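PDB 3R4R: hypothetical fimbrial assembly protein from Parabacteroides distasonis, which is a putative component of the tip of fimbriae, the cell-surface filaments that mediate adhesion and biofilm formation. Local coordinates for residues 167-178 and 261-272; 48-58 and 119-127. All coordinates share one frame; numbering follows the deposited sequence.

Contact 1 of 2, residues 167-178 and 261-272; sequences QLSAKIEYTGVY and FIKGNYYRIKGL. With EDO (1,2-ethanediol), chain E.
Segments 167-178 and 261-272 pair as parallel strands over most of their length, their axes 4.5 Å apart at closest and 12° from parallel. Lys-171 is bonded through both its backbone N and its backbone O: the N donates to Asn-265 O, and the O accepts from Tyr-267 N at 2.8 Å. The pattern repeats at Glu-173 with Tyr-267 O and Ile-269 N. Just ahead of strand 266-272, a type II turn from Ile-262 to Asn-265 presents Gly-264 N to Ser-169 O.

On the face carrying Lys-171, Glu-173 and Tyr-266, the fully extended lysine chain lies over the Tyr-266 ring, and NZ stands 4.3 Å from the ring centroid in a cation-pi contact while also pairing with Glu-41. Tyr-266 OH donates to Glu-173 OE1 at 2.5 Å, nearly along the C-O axis, with carboxylate and ring only 16° apart in plane. A long salt bridge from Arg-268 NE meets the same oxygen. The face carrying Ile-172 and Ile-269 is largely apolar: Ile-172 sets CD1 over the Phe-261 ring, 3.9 Å from its centroid, and rests CG2 on Ile-269 CD1. Farther along, Ile-269 O takes two bonds from Thr-175, through N and OG1, both from one face of its carbonyl plane. With strand 228-232 flanking 161-179 and strand 278-284 flanking 266-273, this parallel pair belongs to the transthyretin-like beta-sandwich of the C-terminal Fim1F domain.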
loop_
_atom_site.group_PDB
_atom_site.type_symbol
_atom_site.label_atom_id
_atom_site.label_comp_id
_atom_site.label_asym_id
_atom_site.label_seq_id
_atom_site.Cartn_x
_atom_site.Cartn_y
_atom_site.Cartn_z
ATOM N N GLN A 167 -2.962 -1.223 -1.548
ATOM C CA GLN A 167 -1.893 -1.418 -0.591
ATOM C C GLN A 167 -0.600 -0.903 -1.231
ATOM O O GLN A 167 -0.248 -1.362 -2.314
ATOM C CB GLN A 167 -1.879 -2.931 -0.295
ATOM C CG GLN A 167 -1.630 -3.332 1.124
ATOM C CD GLN A 167 -2.701 -2.982 2.071
ATOM O OE1 GLN A 167 -2.482 -2.177 2.967
ATOM N NE2 GLN A 167 -3.843 -3.648 1.957
ATOM N N LEU A 168 0.050 0.116 -0.647
ATOM C CA LEU A 168 1.264 0.718 -1.206
ATOM C C LEU A 168 2.496 -0.196 -0.969
ATOM O O LEU A 168 3.496 -0.072 -1.643
ATOM C CB LEU A 168 1.499 2.123 -0.592
ATOM C CG LEU A 168 2.562 3.020 -1.206
ATOM C CD1 LEU A 168 2.326 3.219 -2.711
ATOM C CD2 LEU A 168 2.612 4.312 -0.497
ATOM N N SER A 169 2.388 -1.125 -0.054
ATOM C CA SER A 169 3.423 -2.102 0.235
ATOM C C SER A 169 3.082 -3.450 -0.360
ATOM O O SER A 169 1.932 -3.704 -0.725
ATOM C CB SER A 169 3.614 -2.243 1.745
ATOM O OG SER A 169 2.446 -2.752 2.362
ATOM N N ALA A 170 4.099 -4.307 -0.461
ATOM C CA ALA A 170 3.970 -5.715 -0.800
ATOM C C ALA A 170 4.025 -6.544 0.484
ATOM O O ALA A 170 4.738 -6.160 1.415
ATOM C CB ALA A 170 5.059 -6.128 -1.766
ATOM N N LYS A 171 3.242 -7.641 0.558
ATOM C CA LYS A 171 3.223 -8.547 1.700
ATOM C C LYS A 171 4.025 -9.805 1.340
ATOM O O LYS A 171 3.788 -10.422 0.299
ATOM C CB LYS A 171 1.768 -8.872 2.101
ATOM C CG LYS A 171 1.605 -9.858 3.282
ATOM C CD LYS A 171 0.121 -10.189 3.511
ATOM C CE LYS A 171 -0.098 -11.205 4.599
ATOM N NZ LYS A 171 -1.547 -11.472 4.807
ATOM N N ILE A 172 5.004 -10.153 2.180
ATOM C CA ILE A 172 5.884 -11.318 1.914
ATOM C C ILE A 172 5.846 -12.285 3.104
ATOM O O ILE A 172 6.146 -11.885 4.231
ATOM C CB ILE A 172 7.366 -10.893 1.601
ATOM C CG1 ILE A 172 7.465 -9.784 0.517
ATOM C CG2 ILE A 172 8.241 -12.119 1.247
ATOM C CD1 ILE A 172 8.918 -9.237 0.349
ATOM N N GLU A 173 5.476 -13.557 2.848
ATOM C CA GLU A 173 5.462 -14.605 3.866
ATOM C C GLU A 173 6.512 -15.694 3.546
ATOM O O GLU A 173 6.408 -16.349 2.517
ATOM C CB GLU A 173 4.059 -15.235 3.989
ATOM C CG GLU A 173 3.977 -16.301 5.089
ATOM C CD GLU A 173 2.683 -17.079 5.270
ATOM O OE1 GLU A 173 1.806 -17.015 4.378
ATOM O OE2 GLU A 173 2.569 -17.798 6.290
ATOM N N TYR A 174 7.520 -15.877 4.404
ATOM C CA TYR A 174 8.473 -16.988 4.259
ATOM C C TYR A 174 7.830 -18.206 4.913
ATOM O O TYR A 174 7.502 -18.146 6.099
ATOM C CB TYR A 174 9.865 -16.657 4.838
ATOM C CG TYR A 174 10.755 -17.869 5.044
ATOM C CD1 TYR A 174 11.376 -18.494 3.967
ATOM C CD2 TYR A 174 11.023 -18.352 6.319
ATOM C CE1 TYR A 174 12.219 -19.590 4.152
ATOM C CE2 TYR A 174 11.859 -19.452 6.518
ATOM C CZ TYR A 174 12.460 -20.065 5.431
ATOM O OH TYR A 174 13.273 -21.155 5.624
ATOM N N THR A 175 7.582 -19.277 4.137
ATOM C CA THR A 175 6.844 -20.443 4.634
ATOM C C THR A 175 7.762 -21.663 4.919
ATOM O O THR A 175 7.242 -22.724 5.261
ATOM C CB THR A 175 5.749 -20.849 3.634
ATOM O OG1 THR A 175 6.325 -21.115 2.347
ATOM C CG2 THR A 175 4.659 -19.793 3.518
ATOM N N GLY A 176 9.087 -21.485 4.888
ATOM C CA GLY A 176 10.023 -22.546 5.237
ATOM C C GLY A 176 10.689 -23.243 4.081
ATOM O O GLY A 176 10.609 -22.783 2.937
ATOM N N VAL A 177 11.371 -24.373 4.406
ATOM C CA VAL A 177 12.089 -25.276 3.512
ATOM C C VAL A 177 11.413 -26.660 3.639
ATOM O O VAL A 177 11.136 -27.128 4.756
ATOM C CB VAL A 177 13.625 -25.303 3.791
ATOM C CG1 VAL A 177 14.337 -26.373 2.960
ATOM C CG2 VAL A 177 14.246 -23.935 3.536
ATOM N N TYR A 178 11.113 -27.271 2.472
ATOM C CA TYR A 178 10.401 -28.534 2.338
ATOM C C TYR A 178 11.224 -29.567 1.573
ATOM O O TYR A 178 12.144 -29.205 0.843
ATOM C CB TYR A 178 9.066 -28.297 1.614
ATOM C CG TYR A 178 8.114 -27.384 2.350
ATOM C CD1 TYR A 178 8.266 -26.004 2.302
ATOM C CD2 TYR A 178 7.005 -27.892 3.013
ATOM C CE1 TYR A 178 7.382 -25.157 2.959
ATOM C CE2 TYR A 178 6.110 -27.056 3.672
ATOM C CZ TYR A 178 6.299 -25.687 3.636
ATOM O OH TYR A 178 5.419 -24.854 4.278
ATOM N N PHE A 261 8.553 -7.857 -6.163
ATOM C CA PHE A 261 7.566 -7.591 -5.121
ATOM C C PHE A 261 6.864 -6.265 -5.411
ATOM O O PHE A 261 7.396 -5.192 -5.115
ATOM C CB PHE A 261 8.243 -7.591 -3.746
ATOM C CG PHE A 261 9.101 -8.809 -3.525
ATOM C CD1 PHE A 261 8.535 -10.016 -3.118
ATOM C CD2 PHE A 261 10.473 -8.756 -3.721
ATOM C CE1 PHE A 261 9.324 -11.142 -2.913
ATOM C CE2 PHE A 261 11.249 -9.892 -3.573
ATOM C CZ PHE A 261 10.678 -11.074 -3.135
ATOM N N ILE A 262 5.685 -6.349 -6.043
ATOM C CA ILE A 262 4.903 -5.196 -6.471
ATOM C C ILE A 262 3.881 -4.862 -5.389
ATOM O O ILE A 262 3.335 -5.753 -4.761
ATOM C CB ILE A 262 4.224 -5.496 -7.850
ATOM C CG1 ILE A 262 5.258 -5.898 -8.934
ATOM C CG2 ILE A 262 3.355 -4.328 -8.351
ATOM C CD1 ILE A 262 4.687 -6.801 -10.062
ATOM N N LYS A 263 3.652 -3.567 -5.160
ATOM C CA LYS A 263 2.657 -3.044 -4.231
ATOM C C LYS A 263 1.272 -3.647 -4.497
ATOM O O LYS A 263 0.850 -3.768 -5.660
ATOM C CB LYS A 263 2.581 -1.514 -4.347
ATOM C CG LYS A 263 2.067 -1.025 -5.703
ATOM C CD LYS A 263 2.246 0.472 -5.867
ATOM C CE LYS A 263 1.996 0.918 -7.282
ATOM N NZ LYS A 263 2.916 0.281 -8.293
ATOM N N GLY A 264 0.572 -3.974 -3.424
ATOM C CA GLY A 264 -0.774 -4.511 -3.512
ATOM C C GLY A 264 -0.816 -5.978 -3.826
ATOM O O GLY A 264 -1.855 -6.467 -4.260
ATOM N N ASN A 265 0.310 -6.685 -3.612
ATOM C CA ASN A 265 0.398 -8.122 -3.850
ATOM C C ASN A 265 0.880 -8.873 -2.592
ATOM O O ASN A 265 1.540 -8.282 -1.739
ATOM C CB ASN A 265 1.328 -8.426 -5.029
ATOM C CG ASN A 265 0.811 -7.993 -6.380
ATOM O OD1 ASN A 265 0.021 -8.686 -7.021
ATOM N ND2 ASN A 265 1.290 -6.872 -6.859
ATOM N N TYR A 266 0.518 -10.158 -2.477
ATOM C CA TYR A 266 0.889 -11.055 -1.372
ATOM C C TYR A 266 1.700 -12.202 -1.962
ATOM O O TYR A 266 1.287 -12.839 -2.924
ATOM C CB TYR A 266 -0.363 -11.521 -0.585
ATOM C CG TYR A 266 -0.237 -12.681 0.398
ATOM C CD1 TYR A 266 0.913 -12.854 1.169
ATOM C CD2 TYR A 266 -1.328 -13.502 0.674
ATOM C CE1 TYR A 266 1.014 -13.894 2.095
ATOM C CE2 TYR A 266 -1.248 -14.528 1.613
ATOM C CZ TYR A 266 -0.076 -14.729 2.321
ATOM O OH TYR A 266 -0.037 -15.769 3.233
ATOM N N TYR A 267 2.900 -12.402 -1.411
ATOM C CA TYR A 267 3.870 -13.386 -1.861
ATOM C C TYR A 267 4.217 -14.389 -0.783
ATOM O O TYR A 267 4.177 -14.061 0.405
ATOM C CB TYR A 267 5.156 -12.677 -2.303
ATOM C CG TYR A 267 4.949 -11.667 -3.416
ATOM C CD1 TYR A 267 4.872 -12.073 -4.747
ATOM C CD2 TYR A 267 4.857 -10.301 -3.143
ATOM C CE1 TYR A 267 4.667 -11.153 -5.773
ATOM C CE2 TYR A 267 4.652 -9.370 -4.165
ATOM C CZ TYR A 267 4.566 -9.802 -5.481
ATOM O OH TYR A 267 4.366 -8.914 -6.510
ATOM N N ARG A 268 4.570 -15.612 -1.202
ATOM C CA ARG A 268 5.062 -16.671 -0.329
ATOM C C ARG A 268 6.399 -17.209 -0.869
ATOM O O ARG A 268 6.492 -17.559 -2.046
ATOM C CB ARG A 268 4.056 -17.830 -0.131
ATOM C CG ARG A 268 2.717 -17.462 0.516
ATOM C CD ARG A 268 1.999 -18.723 0.940
ATOM N NE ARG A 268 0.599 -18.514 1.314
ATOM C CZ ARG A 268 -0.440 -19.009 0.646
ATOM N NH1 ARG A 268 -0.251 -19.800 -0.408
ATOM N NH2 ARG A 268 -1.676 -18.773 1.064
ATOM N N ILE A 269 7.427 -17.266 0.003
ATOM C CA ILE A 269 8.754 -17.799 -0.318
ATOM C C ILE A 269 8.868 -19.155 0.354
ATOM O O ILE A 269 8.853 -19.284 1.582
ATOM C CB ILE A 269 9.942 -16.863 0.047
ATOM C CG1 ILE A 269 9.811 -15.500 -0.662
ATOM C CG2 ILE A 269 11.279 -17.531 -0.287
ATOM C CD1 ILE A 269 10.990 -14.518 -0.449
ATOM N N LYS A 270 9.005 -20.156 -0.493
ATOM C CA LYS A 270 9.132 -21.569 -0.175
ATOM C C LYS A 270 10.411 -22.115 -0.813
ATOM O O LYS A 270 10.741 -21.744 -1.936
ATOM C CB LYS A 270 7.864 -22.293 -0.700
ATOM C CG LYS A 270 7.783 -23.793 -0.496
ATOM C CD LYS A 270 6.534 -24.418 -1.144
ATOM C CE LYS A 270 5.222 -23.980 -0.533
ATOM N NZ LYS A 270 4.079 -24.642 -1.209
ATOM N N GLY A 271 11.115 -22.970 -0.072
ATOM C CA GLY A 271 12.337 -23.620 -0.520
ATOM C C GLY A 271 12.181 -25.119 -0.631
ATOM O O GLY A 271 11.435 -25.729 0.149
ATOM N N LEU A 272 12.877 -25.725 -1.607
ATOM C CA LEU A 272 12.832 -27.187 -1.830
ATOM C C LEU A 272 14.242 -27.771 -1.704
ATOM O O LEU A 272 15.107 -27.460 -2.532
ATOM C CB LEU A 272 12.208 -27.535 -3.204
ATOM C CG LEU A 272 10.782 -26.983 -3.474
ATOM C CD1 LEU A 272 10.374 -27.215 -4.897
ATOM C CD2 LEU A 272 9.743 -27.574 -2.538
HETATM C C1 EDO E . -0.548 -6.382 -0.129
HETATM O O1 EDO E . 0.016 -5.865 1.093
HETATM C C2 EDO E . -1.716 -7.312 0.218
HETATM O O2 EDO E . -2.600 -7.440 -0.909
#

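Contact 2 of 2, residues 48-58 and 119-127; sequences HVAVFDKDGKR and TYDGVDNSY
Thr-119 and Tyr-120 meet Gly-56 through the backbone, and with Tyr-127 the loop 119-127 completes an aromatic cluster of His-48, Phe-52, Tyr-120 and Tyr-127 beside the beta hairpin of strands 46-52 and 58-65. At Thr-119, CA directs a C-H toward Gly-56 O. Gly-56 O accepts from Tyr-120 N at 2.9 Å, in the carbonyl plane, and takes a further bond from a water that also receives Asp-121 N. Tyr-120 then turns to Phe-52: its CB lies over one face of the phenylalanine ring, 3.9 Å from the centroid. Because CG is anti to the backbone N (chi1 -178°), the tyrosine ring continues past CB and sets its own edge against the Phe-52 face, the planes 71° apart.

Tyr-127 closes the cluster. Phe-52 directs its edge at the Tyr-127 face in an offset edge-to-face pair, with CZ 3.5 Å from Tyr-127 CE1 and the planes at 86°. The phenol oxygen is held twice, by His-48 NE2 and by Arg-58. A phenylalanine in place of Tyr-127 would probably keep the packing on Phe-52 but leave His-48 NE2 and Arg-58 NH1 without their shared oxygen. Second-shell bonds set both partners, His-48 ND1 with Asn-63 OD1 and Arg-58 NH2 with Asp-115 O. The Arg-58 chain, extended as far as CD and bent at chi3, brings NH1 to Tyr-127 OH at 2.8 Å, with the hydroxyl oxygen near the guanidinium plane.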
loop_
_atom_site.group_PDB
_atom_site.type_symbol
_atom_site.label_atom_id
_atom_site.label_comp_id
_atom_site.label_asym_id
_atom_site.label_seq_id
_atom_site.Cartn_x
_atom_site.Cartn_y
_atom_site.Cartn_z
ATOM N N HIS A 48 -5.836 11.185 4.610
ATOM C CA HIS A 48 -5.749 12.483 3.997
ATOM C C HIS A 48 -6.555 12.427 2.715
ATOM O O HIS A 48 -6.318 11.554 1.885
ATOM C CB HIS A 48 -4.276 12.912 3.765
ATOM C CG HIS A 48 -4.129 14.176 2.970
ATOM N ND1 HIS A 48 -4.208 15.419 3.562
ATOM C CD2 HIS A 48 -3.894 14.338 1.649
ATOM C CE1 HIS A 48 -4.034 16.291 2.581
ATOM N NE2 HIS A 48 -3.857 15.689 1.419
ATOM N N VAL A 49 -7.541 13.314 2.576
ATOM C CA VAL A 49 -8.370 13.365 1.373
ATOM C C VAL A 49 -8.132 14.721 0.726
ATOM O O VAL A 49 -8.173 15.751 1.395
ATOM C CB VAL A 49 -9.874 13.086 1.684
ATOM C CG1 VAL A 49 -10.761 13.317 0.468
ATOM C CG2 VAL A 49 -10.064 11.673 2.230
ATOM N N ALA A 50 -7.810 14.697 -0.556
ATOM C CA ALA A 50 -7.540 15.890 -1.334
ATOM C C ALA A 50 -8.474 15.943 -2.530
ATOM O O ALA A 50 -8.704 14.912 -3.156
ATOM C CB ALA A 50 -6.073 15.904 -1.776
ATOM N N VAL A 51 -9.035 17.129 -2.830
ATOM C CA VAL A 51 -9.935 17.365 -3.971
ATOM C C VAL A 51 -9.263 18.399 -4.891
ATOM O O VAL A 51 -8.829 19.457 -4.422
ATOM C CB VAL A 51 -11.376 17.799 -3.544
ATOM C CG1 VAL A 51 -12.251 18.104 -4.752
ATOM C CG2 VAL A 51 -12.039 16.736 -2.667
ATOM N N PHE A 52 -9.174 18.075 -6.189
ATOM C CA PHE A 52 -8.510 18.912 -7.192
ATOM C C PHE A 52 -9.424 19.295 -8.323
ATOM O O PHE A 52 -10.268 18.484 -8.707
ATOM C CB PHE A 52 -7.296 18.175 -7.803
ATOM C CG PHE A 52 -6.287 17.649 -6.826
ATOM C CD1 PHE A 52 -5.204 18.427 -6.434
ATOM C CD2 PHE A 52 -6.388 16.351 -6.326
ATOM C CE1 PHE A 52 -4.262 17.936 -5.531
ATOM C CE2 PHE A 52 -5.444 15.856 -5.426
ATOM C CZ PHE A 52 -4.387 16.651 -5.033
ATOM N N ASP A 53 -9.170 20.469 -8.947
ATOM C CA ASP A 53 -9.927 20.891 -10.128
ATOM C C ASP A 53 -9.319 20.226 -11.398
ATOM O O ASP A 53 -8.383 19.428 -11.284
ATOM C CB ASP A 53 -9.984 22.436 -10.261
ATOM C CG ASP A 53 -8.677 23.215 -10.385
ATOM O OD1 ASP A 53 -7.656 22.616 -10.779
ATOM O OD2 ASP A 53 -8.707 24.450 -10.206
ATOM N N LYS A 54 -9.842 20.561 -12.592
ATOM C CA LYS A 54 -9.382 20.009 -13.866
ATOM C C LYS A 54 -7.890 20.347 -14.140
ATOM O O LYS A 54 -7.212 19.562 -14.799
ATOM C CB LYS A 54 -10.254 20.521 -15.040
ATOM C CG LYS A 54 -10.230 22.017 -15.329
ATOM C CD LYS A 54 -10.957 22.322 -16.639
ATOM C CE LYS A 54 -10.872 23.768 -17.070
ATOM N NZ LYS A 54 -11.569 23.993 -18.373
ATOM N N ASP A 55 -7.392 21.487 -13.617
ATOM C CA ASP A 55 -6.032 21.987 -13.828
ATOM C C ASP A 55 -5.015 21.406 -12.799
ATOM O O ASP A 55 -3.821 21.730 -12.888
ATOM C CB ASP A 55 -6.049 23.529 -13.731
ATOM C CG ASP A 55 -7.056 24.224 -14.653
ATOM O OD1 ASP A 55 -7.330 23.688 -15.750
ATOM O OD2 ASP A 55 -7.541 25.324 -14.287
ATOM N N GLY A 56 -5.484 20.540 -11.877
ATOM C CA GLY A 56 -4.670 19.921 -10.830
ATOM C C GLY A 56 -4.440 20.767 -9.579
ATOM O O GLY A 56 -3.566 20.466 -8.755
ATOM N N LYS A 57 -5.220 21.822 -9.414
ATOM C CA LYS A 57 -5.078 22.715 -8.268
ATOM C C LYS A 57 -5.917 22.163 -7.119
ATOM O O LYS A 57 -7.107 21.883 -7.314
ATOM C CB LYS A 57 -5.493 24.163 -8.660
ATOM C CG LYS A 57 -5.260 25.211 -7.587
ATOM C CD LYS A 57 -5.719 26.589 -8.076
ATOM C CE LYS A 57 -5.516 27.688 -7.056
ATOM N NZ LYS A 57 -5.933 29.022 -7.575
ATOM N N ARG A 58 -5.315 22.002 -5.932
ATOM C CA ARG A 58 -6.071 21.478 -4.804
ATOM C C ARG A 58 -7.026 22.554 -4.329
ATOM O O ARG A 58 -6.598 23.675 -4.067
ATOM C CB ARG A 58 -5.159 20.976 -3.669
ATOM C CG ARG A 58 -5.920 20.145 -2.619
ATOM C CD ARG A 58 -5.037 19.721 -1.475
ATOM N NE ARG A 58 -4.493 20.866 -0.733
ATOM C CZ ARG A 58 -3.586 20.762 0.233
ATOM N NH1 ARG A 58 -3.064 19.581 0.540
ATOM N NH2 ARG A 58 -3.141 21.848 0.850
ATOM N N THR A 119 -0.645 21.486 -5.376
ATOM C CA THR A 119 -0.984 20.950 -6.706
ATOM C C THR A 119 -0.766 19.446 -6.742
ATOM O O THR A 119 0.091 18.949 -6.024
ATOM C CB THR A 119 -0.174 21.624 -7.847
ATOM O OG1 THR A 119 1.230 21.344 -7.717
ATOM C CG2 THR A 119 -0.446 23.120 -7.975
ATOM N N TYR A 120 -1.496 18.735 -7.619
ATOM C CA TYR A 120 -1.325 17.298 -7.811
ATOM C C TYR A 120 0.013 17.006 -8.528
ATOM O O TYR A 120 0.841 16.291 -7.982
ATOM C CB TYR A 120 -2.506 16.681 -8.584
ATOM C CG TYR A 120 -2.378 15.182 -8.751
ATOM C CD1 TYR A 120 -2.613 14.317 -7.686
ATOM C CD2 TYR A 120 -2.058 14.624 -9.981
ATOM C CE1 TYR A 120 -2.484 12.937 -7.833
ATOM C CE2 TYR A 120 -1.941 13.245 -10.142
ATOM C CZ TYR A 120 -2.168 12.404 -9.069
ATOM O OH TYR A 120 -2.067 11.043 -9.229
ATOM N N ASP A 121 0.217 17.552 -9.729
ATOM C CA ASP A 121 1.456 17.402 -10.485
ATOM C C ASP A 121 2.049 18.779 -10.676
ATOM O O ASP A 121 1.386 19.659 -11.222
ATOM C CB ASP A 121 1.236 16.674 -11.828
ATOM C CG ASP A 121 2.516 16.238 -12.539
ATOM O OD1 ASP A 121 3.463 15.777 -11.848
ATOM O OD2 ASP A 121 2.531 16.244 -13.787
ATOM N N GLY A 122 3.250 18.976 -10.156
ATOM C CA GLY A 122 3.961 20.245 -10.201
ATOM C C GLY A 122 5.445 20.081 -9.956
ATOM O O GLY A 122 5.895 18.991 -9.573
ATOM N N VAL A 123 6.218 21.176 -10.175
ATOM C CA VAL A 123 7.677 21.178 -9.994
ATOM C C VAL A 123 8.003 21.157 -8.482
ATOM O O VAL A 123 8.746 20.280 -8.009
ATOM C CB VAL A 123 8.328 22.390 -10.708
ATOM N N ASP A 124 7.409 22.117 -7.735
ATOM C CA ASP A 124 7.551 22.272 -6.284
ATOM C C ASP A 124 6.221 22.034 -5.557
ATOM O O ASP A 124 5.157 22.355 -6.111
ATOM C CB ASP A 124 8.071 23.683 -5.938
ATOM C CG ASP A 124 9.485 24.012 -6.389
ATOM O OD1 ASP A 124 10.230 23.071 -6.770
ATOM O OD2 ASP A 124 9.872 25.198 -6.296
ATOM N N ASN A 125 6.303 21.457 -4.329
ATOM C CA ASN A 125 5.202 21.189 -3.391
ATOM C C ASN A 125 4.030 20.458 -4.100
ATOM O O ASN A 125 2.874 20.904 -4.077
ATOM C CB ASN A 125 4.700 22.509 -2.731
ATOM C CG ASN A 125 5.767 23.321 -2.036
ATOM O OD1 ASN A 125 6.453 22.879 -1.107
ATOM N ND2 ASN A 125 5.929 24.543 -2.482
ATOM N N SER A 126 4.338 19.319 -4.695
ATOM C CA SER A 126 3.331 18.516 -5.379
ATOM C C SER A 126 3.243 17.104 -4.791
ATOM O O SER A 126 4.204 16.609 -4.176
ATOM C CB SER A 126 3.630 18.435 -6.868
ATOM O OG SER A 126 4.928 17.924 -7.121
ATOM N N TYR A 127 2.071 16.455 -4.978
ATOM C CA TYR A 127 1.820 15.096 -4.531
ATOM C C TYR A 127 2.614 14.108 -5.345
ATOM O O TYR A 127 3.029 13.096 -4.795
ATOM C CB TYR A 127 0.329 14.752 -4.617
ATOM C CG TYR A 127 -0.511 15.366 -3.522
ATOM C CD1 TYR A 127 -1.047 16.644 -3.662
ATOM C CD2 TYR A 127 -0.839 14.643 -2.381
ATOM C CE1 TYR A 127 -1.875 17.190 -2.684
ATOM C CE2 TYR A 127 -1.685 15.171 -1.409
ATOM C CZ TYR A 127 -2.196 16.446 -1.563
ATOM O OH TYR A 127 -2.969 17.008 -0.580
HETATM O O HOH W 1 -1.380 19.798 -10.895
#

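Overall arrangement
From the N terminus, contact 2 comes first: strand 46-52 and the turn after it are rejoined by loop 119-127, closing a span of 60 residues that includes strands 58-65, 78-90 and 96-104. Only after that does contact 1 begin, bringing 261-272 back to 167-178 across 82 residues, 31 of them in strands. The two closures therefore follow in series, neither enclosing nor crossing the other. The centres of contact 1 and contact 2 are about 34 Å apart, on opposite sides of the chain's centre. Contact 2 ties a loop to a hairpin in the N-terminal part, whereas contact 1 joins two strands of the C-terminal domain; the long strand 161-179, paired with 12-21 and 266-273, connects the two parts.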